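PTS system, nitrogen regulatory IIA protein (Neisseria meningitidis, PDB 2A0J) probably acts as a phosphoryl-accepting regulatory protein of the nitrogen phosphotransferase system, related to the IIA domains of fructose-type sugar transporters. Local coordinates at residues 46-51 / 102-107; 80-85 / 132-137. All blocks are in the same frame, centred on the assembly; numbering follows the deposited sequence.

Contact 1 of 2, residues 46-51 / 102-107; sequences ECLFAR and ILLVPE
Leu-48 and Cys-47 of helix 41-52 pack on Ile-102 and Leu-104 of strand 97-106, a helix-on-sheet contact in the alpha/beta fold of the fructose-type EIIA family. The helix runs almost square across the strand, at 103° between their N-to-C directions, with the axes of the two segments 9.9 Å apart at closest approach. Two residues of the helix segment reach the strand, and the contact buries 162 Å² in all.

The contact is apolar, and no hydrogen bond crosses it. Leu-48 brings both branches of its fork to one methyl: CD1 and CD2 each lie 3.8 Å from Ile-102 CG2, and the two side chains cross at about a right angle. Ile-102 offers that methyl because CG2 stands anti to the backbone N, while its longer branch, ending in CD1, leads off elsewhere. Leu-104 CG lies at the margin of the same patch, 4.5 Å from Leu-48 CD2.

The strand's backbone is bonded to both neighbouring strands: Ile-102 to Ala-79 and Leu-104 to Thr-77, Leu-103 to Pro-66 and Gly-68. Helix 22-33 completes the packing, Phe-26 and Ala-29 touching Leu-48 and Leu-33 touching both Ile-102 and Leu-104. Cys-47 also touches His-70 of the edge strand 63-70.

The thiol adds a further apolar touch. With SG anti to its backbone N (chi1 -171°), Cys-47 reaches the strand and sets its sulfur 3.8 Å from Leu-104 CD2.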
loop_
_atom_site.group_PDB
_atom_site.type_symbol
_atom_site.label_atom_id
_atom_site.label_comp_id
_atom_site.label_asym_id
_atom_site.label_seq_id
_atom_site.Cartn_x
_atom_site.Cartn_y
_atom_site.Cartn_z
ATOM N N GLU A 46 -11.916 -4.779 6.170
ATOM C CA GLU A 46 -11.860 -6.137 6.690
ATOM C C GLU A 46 -10.918 -7.017 5.879
ATOM O O GLU A 46 -10.211 -7.865 6.412
ATOM C CB GLU A 46 -13.259 -6.755 6.699
ATOM C CG GLU A 46 -13.670 -7.305 8.058
ATOM C CD GLU A 46 -13.604 -6.254 9.155
ATOM O OE1 GLU A 46 -14.292 -5.218 9.033
ATOM O OE2 GLU A 46 -12.865 -6.461 10.138
ATOM N N CYS A 47 -10.919 -6.803 4.576
ATOM C CA CYS A 47 -10.081 -7.576 3.694
ATOM C C CYS A 47 -8.589 -7.352 3.984
ATOM O O CYS A 47 -7.811 -8.302 4.037
ATOM C CB CYS A 47 -10.418 -7.214 2.249
ATOM S SG CYS A 47 -9.648 -8.275 1.059
ATOM N N LEU A 48 -8.193 -6.099 4.174
ATOM C CA LEU A 48 -6.796 -5.781 4.466
ATOM C C LEU A 48 -6.394 -6.251 5.864
ATOM O O LEU A 48 -5.276 -6.735 6.069
ATOM C CB LEU A 48 -6.563 -4.273 4.358
ATOM C CG LEU A 48 -7.037 -3.587 3.069
ATOM C CD1 LEU A 48 -6.798 -2.088 3.194
ATOM C CD2 LEU A 48 -6.317 -4.174 1.842
ATOM N N PHE A 49 -7.318 -6.109 6.816
ATOM C CA PHE A 49 -7.092 -6.490 8.209
ATOM C C PHE A 49 -7.141 -8.004 8.439
ATOM O O PHE A 49 -6.549 -8.516 9.392
ATOM C CB PHE A 49 -8.118 -5.792 9.113
ATOM C CG PHE A 49 -7.505 -5.073 10.299
ATOM C CD1 PHE A 49 -6.519 -4.102 10.115
ATOM C CD2 PHE A 49 -7.937 -5.344 11.598
ATOM C CE1 PHE A 49 -5.974 -3.411 11.207
ATOM C CE2 PHE A 49 -7.397 -4.659 12.692
ATOM C CZ PHE A 49 -6.415 -3.692 12.492
ATOM N N ALA A 50 -7.846 -8.723 7.574
ATOM C CA ALA A 50 -7.928 -10.169 7.707
ATOM C C ALA A 50 -6.527 -10.735 7.474
ATOM O O ALA A 50 -6.150 -11.772 8.030
ATOM C CB ALA A 50 -8.910 -10.736 6.682
ATOM N N ARG A 51 -5.759 -10.027 6.654
ATOM C CA ARG A 51 -4.395 -10.424 6.311
ATOM C C ARG A 51 -3.370 -9.940 7.334
ATOM O O ARG A 51 -2.480 -10.693 7.735
ATOM C CB ARG A 51 -4.027 -9.881 4.924
ATOM C CG ARG A 51 -2.557 -10.035 4.568
ATOM C CD ARG A 51 -2.127 -11.498 4.589
ATOM N NE ARG A 51 -0.691 -11.631 4.367
ATOM C CZ ARG A 51 0.239 -11.304 5.260
ATOM N NH1 ARG A 51 -0.107 -10.829 6.459
ATOM N NH2 ARG A 51 1.518 -11.435 4.943
ATOM N N ILE A 102 -0.667 -0.050 -0.630
ATOM C CA ILE A 102 -1.770 -0.993 -0.428
ATOM C C ILE A 102 -2.213 -1.591 -1.749
ATOM O O ILE A 102 -2.306 -0.889 -2.749
ATOM C CB ILE A 102 -3.011 -0.328 0.210
ATOM C CG1 ILE A 102 -2.606 0.536 1.406
ATOM C CG2 ILE A 102 -3.998 -1.399 0.645
ATOM C CD1 ILE A 102 -2.080 1.920 1.025
ATOM N N LEU A 103 -2.491 -2.888 -1.746
ATOM C CA LEU A 103 -2.934 -3.580 -2.951
ATOM C C LEU A 103 -4.136 -4.486 -2.706
ATOM O O LEU A 103 -4.110 -5.325 -1.806
ATOM C CB LEU A 103 -1.800 -4.429 -3.527
ATOM C CG LEU A 103 -2.193 -5.169 -4.813
ATOM C CD1 LEU A 103 -2.436 -4.151 -5.918
ATOM C CD2 LEU A 103 -1.111 -6.143 -5.228
ATOM N N LEU A 104 -5.180 -4.308 -3.514
ATOM C CA LEU A 104 -6.393 -5.132 -3.438
ATOM C C LEU A 104 -6.481 -5.921 -4.753
ATOM O O LEU A 104 -6.583 -5.335 -5.834
ATOM C CB LEU A 104 -7.639 -4.261 -3.295
ATOM C CG LEU A 104 -8.500 -4.406 -2.044
ATOM C CD1 LEU A 104 -9.834 -3.715 -2.323
ATOM C CD2 LEU A 104 -8.726 -5.879 -1.687
ATOM N N VAL A 105 -6.457 -7.247 -4.667
ATOM C CA VAL A 105 -6.499 -8.060 -5.873
ATOM C C VAL A 105 -7.684 -9.012 -5.990
ATOM O O VAL A 105 -8.250 -9.454 -4.989
ATOM C CB VAL A 105 -5.193 -8.887 -6.008
ATOM C CG1 VAL A 105 -4.001 -7.952 -6.085
ATOM C CG2 VAL A 105 -5.033 -9.837 -4.819
ATOM N N PRO A 106 -8.102 -9.312 -7.228
ATOM C CA PRO A 106 -9.227 -10.237 -7.396
ATOM C C PRO A 106 -8.761 -11.632 -6.981
ATOM O O PRO A 106 -7.561 -11.874 -6.844
ATOM C CB PRO A 106 -9.540 -10.140 -8.894
ATOM C CG PRO A 106 -8.229 -9.732 -9.506
ATOM C CD PRO A 106 -7.710 -8.717 -8.517
ATOM N N GLU A 107 -9.694 -12.547 -6.766
ATOM C CA GLU A 107 -9.319 -13.896 -6.378
ATOM C C GLU A 107 -9.277 -14.778 -7.626
ATOM O O GLU A 107 -10.245 -15.478 -7.920
ATOM C CB GLU A 107 -10.336 -14.451 -5.378
ATOM C CG GLU A 107 -9.752 -15.444 -4.384
ATOM C CD GLU A 107 -10.818 -16.192 -3.607
ATOM O OE1 GLU A 107 -10.471 -16.848 -2.603
ATOM O OE2 GLU A 107 -12.003 -16.135 -4.005
#

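Contact 2 of 2, residues 80-85 / 132-137; sequences FIRTRE and SLMTVS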
loop_
_atom_site.group_PDB
_atom_site.type_symbol
_atom_site.label_atom_id
_atom_site.label_comp_id
_atom_site.label_asym_id
_atom_site.label_seq_id
_atom_site.Cartn_x
_atom_site.Cartn_y
_atom_site.Cartn_z
ATOM N N PHE A 80 -0.910 4.592 -2.579
ATOM C CA PHE A 80 0.365 4.828 -1.926
ATOM C C PHE A 80 0.197 5.943 -0.904
ATOM O O PHE A 80 -0.420 6.968 -1.201
ATOM C CB PHE A 80 1.434 5.218 -2.947
ATOM C CG PHE A 80 2.807 5.318 -2.359
ATOM C CD1 PHE A 80 3.529 4.166 -2.056
ATOM C CD2 PHE A 80 3.359 6.559 -2.051
ATOM C CE1 PHE A 80 4.782 4.245 -1.448
ATOM C CE2 PHE A 80 4.614 6.649 -1.443
ATOM C CZ PHE A 80 5.327 5.486 -1.139
ATOM N N ILE A 81 0.744 5.737 0.292
ATOM C CA ILE A 81 0.654 6.727 1.362
ATOM C C ILE A 81 1.987 7.083 2.009
ATOM O O ILE A 81 2.764 6.204 2.379
ATOM C CB ILE A 81 -0.263 6.256 2.501
ATOM C CG1 ILE A 81 -1.674 6.000 1.975
ATOM C CG2 ILE A 81 -0.271 7.302 3.613
ATOM C CD1 ILE A 81 -2.664 5.589 3.061
ATOM N N ARG A 82 2.228 8.385 2.148
ATOM C CA ARG A 82 3.434 8.916 2.785
ATOM C C ARG A 82 2.921 9.631 4.033
ATOM O O ARG A 82 2.201 10.630 3.937
ATOM C CB ARG A 82 4.144 9.918 1.868
ATOM C CG ARG A 82 5.643 9.688 1.705
ATOM C CD ARG A 82 6.464 10.819 2.289
ATOM N NE ARG A 82 6.087 12.115 1.724
ATOM C CZ ARG A 82 6.573 12.625 0.599
ATOM N NH1 ARG A 82 7.472 11.964 -0.108
ATOM N NH2 ARG A 82 6.156 13.805 0.184
ATOM N N THR A 83 3.277 9.101 5.200
ATOM C CA THR A 83 2.833 9.661 6.470
ATOM C C THR A 83 3.645 10.885 6.904
ATOM O O THR A 83 4.834 10.991 6.614
ATOM C CB THR A 83 2.882 8.576 7.581
ATOM O OG1 THR A 83 4.204 8.019 7.659
ATOM C CG2 THR A 83 1.882 7.446 7.272
ATOM N N ARG A 84 2.990 11.821 7.585
ATOM C CA ARG A 84 3.671 13.019 8.061
ATOM C C ARG A 84 4.658 12.598 9.145
ATOM O O ARG A 84 5.754 13.149 9.260
ATOM C CB ARG A 84 2.665 14.013 8.640
ATOM C CG ARG A 84 3.287 15.340 9.043
ATOM C CD ARG A 84 2.233 16.311 9.550
ATOM N NE ARG A 84 1.129 16.431 8.605
ATOM C CZ ARG A 84 0.077 17.220 8.778
ATOM N NH1 ARG A 84 -0.018 17.968 9.868
ATOM N NH2 ARG A 84 -0.882 17.255 7.862
ATOM N N GLU A 85 4.248 11.605 9.930
ATOM C CA GLU A 85 5.061 11.063 11.011
ATOM C C GLU A 85 5.060 9.538 10.894
ATOM O O GLU A 85 4.103 8.953 10.404
ATOM C CB GLU A 85 4.471 11.471 12.365
ATOM C CG GLU A 85 5.394 12.289 13.255
ATOM C CD GLU A 85 5.620 13.696 12.744
ATOM O OE1 GLU A 85 6.261 13.856 11.688
ATOM O OE2 GLU A 85 5.149 14.648 13.402
ATOM N N SER A 132 14.339 8.679 -1.859
ATOM C CA SER A 132 13.658 9.534 -2.828
ATOM C C SER A 132 12.175 9.649 -2.488
ATOM O O SER A 132 11.620 10.751 -2.469
ATOM C CB SER A 132 13.806 8.972 -4.244
ATOM O OG SER A 132 15.114 9.172 -4.734
ATOM N N LEU A 133 11.544 8.505 -2.223
ATOM C CA LEU A 133 10.126 8.461 -1.877
ATOM C C LEU A 133 9.830 9.287 -0.632
ATOM O O LEU A 133 8.688 9.692 -0.409
ATOM C CB LEU A 133 9.663 7.009 -1.679
ATOM C CG LEU A 133 9.550 6.204 -2.983
ATOM C CD1 LEU A 133 9.463 4.728 -2.690
ATOM C CD2 LEU A 133 8.333 6.665 -3.769
ATOM N N MET A 134 10.857 9.543 0.175
ATOM C CA MET A 134 10.688 10.340 1.382
ATOM C C MET A 134 10.890 11.842 1.154
ATOM O O MET A 134 10.523 12.644 2.015
ATOM C CB MET A 134 11.660 9.884 2.484
ATOM C CG MET A 134 11.303 8.569 3.160
ATOM S SD MET A 134 9.662 8.542 3.906
ATOM C CE MET A 134 9.939 9.451 5.381
ATOM N N THR A 135 11.463 12.232 0.015
ATOM C CA THR A 135 11.704 13.658 -0.233
ATOM C C THR A 135 10.975 14.319 -1.403
ATOM O O THR A 135 10.657 15.506 -1.330
ATOM C CB THR A 135 13.223 13.959 -0.386
ATOM O OG1 THR A 135 13.756 13.252 -1.516
ATOM C CG2 THR A 135 13.974 13.543 0.878
ATOM N N VAL A 136 10.707 13.569 -2.469
ATOM C CA VAL A 136 10.024 14.127 -3.635
ATOM C C VAL A 136 8.776 14.914 -3.239
ATOM O O VAL A 136 8.048 14.529 -2.327
ATOM C CB VAL A 136 9.661 13.024 -4.655
ATOM C CG1 VAL A 136 10.935 12.382 -5.172
ATOM C CG2 VAL A 136 8.757 11.978 -4.015
ATOM N N SER A 137 8.537 16.023 -3.934
ATOM C CA SER A 137 7.411 16.897 -3.626
ATOM C C SER A 137 6.073 16.556 -4.284
ATOM O O SER A 137 5.018 16.739 -3.674
ATOM C CB SER A 137 7.780 18.343 -3.974
ATOM O OG SER A 137 9.009 18.712 -3.374
#
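Arg-82 lays its side chain along the C-terminal end of helix 127-135, its CG and CD passing Leu-133 O on the way to a guanidinium held by two backbone carbonyls. NH1 gives a short bond to Leu-133 O, 2.6 Å, bent to 139° at the hydrogen and arriving above the carbonyl plane. NH2 bonds Val-136 O at 3.2 Å, nearly in line with that C=O, and NH1 adds a weak bond to the same oxygen. Both acceptors lie close to the guanidinium plane, whereas Met-134 O sits over one face. Bends at chi2 (-115°) and chi3 (-56°) turn the group to meet them. The positive charge probably interacts favourably with the partial negative charge of the helix end.

Beside this polar grip, Phe-80 CZ touches Leu-133 CD2 at 4.2 Å, the ring and the leucine meeting at a slant. Met-134 SD lies equally far from Arg-82 CD.

Arg-82 NE bonds Leu-15 O of edge strand 13-17, tying that strand and helix 127-135 through one side chain. Leu-99 of strand 97-106 touches Arg-82, Leu-133 and Met-134, while helix 139-146 packs on Phe-80 through Val-142 and on Val-136 through Glu-141 and Ile-145.

Both contacts set a helix against the same mixed sheet, through strands 97-106 and 77-83, which are neighbours in it. Their centres lie about 23 Å apart, on opposite sides of the chain's centre, yet they meet where Ile-102 CD1 packs 4.2 Å from Ile-81 CG1. Contact 1 is core: all its touching residues are buried, and aliphatic carbons and a thiol do the work. Contact 2 is only partly buried, with Met-134 exposed, and combines a small apolar patch with charged hydrogen bonding to a helix end. The smaller buried surface belongs to contact 1. Along the sequence their segments alternate, interlacing the two helix-strand pairings within one EIIA family region.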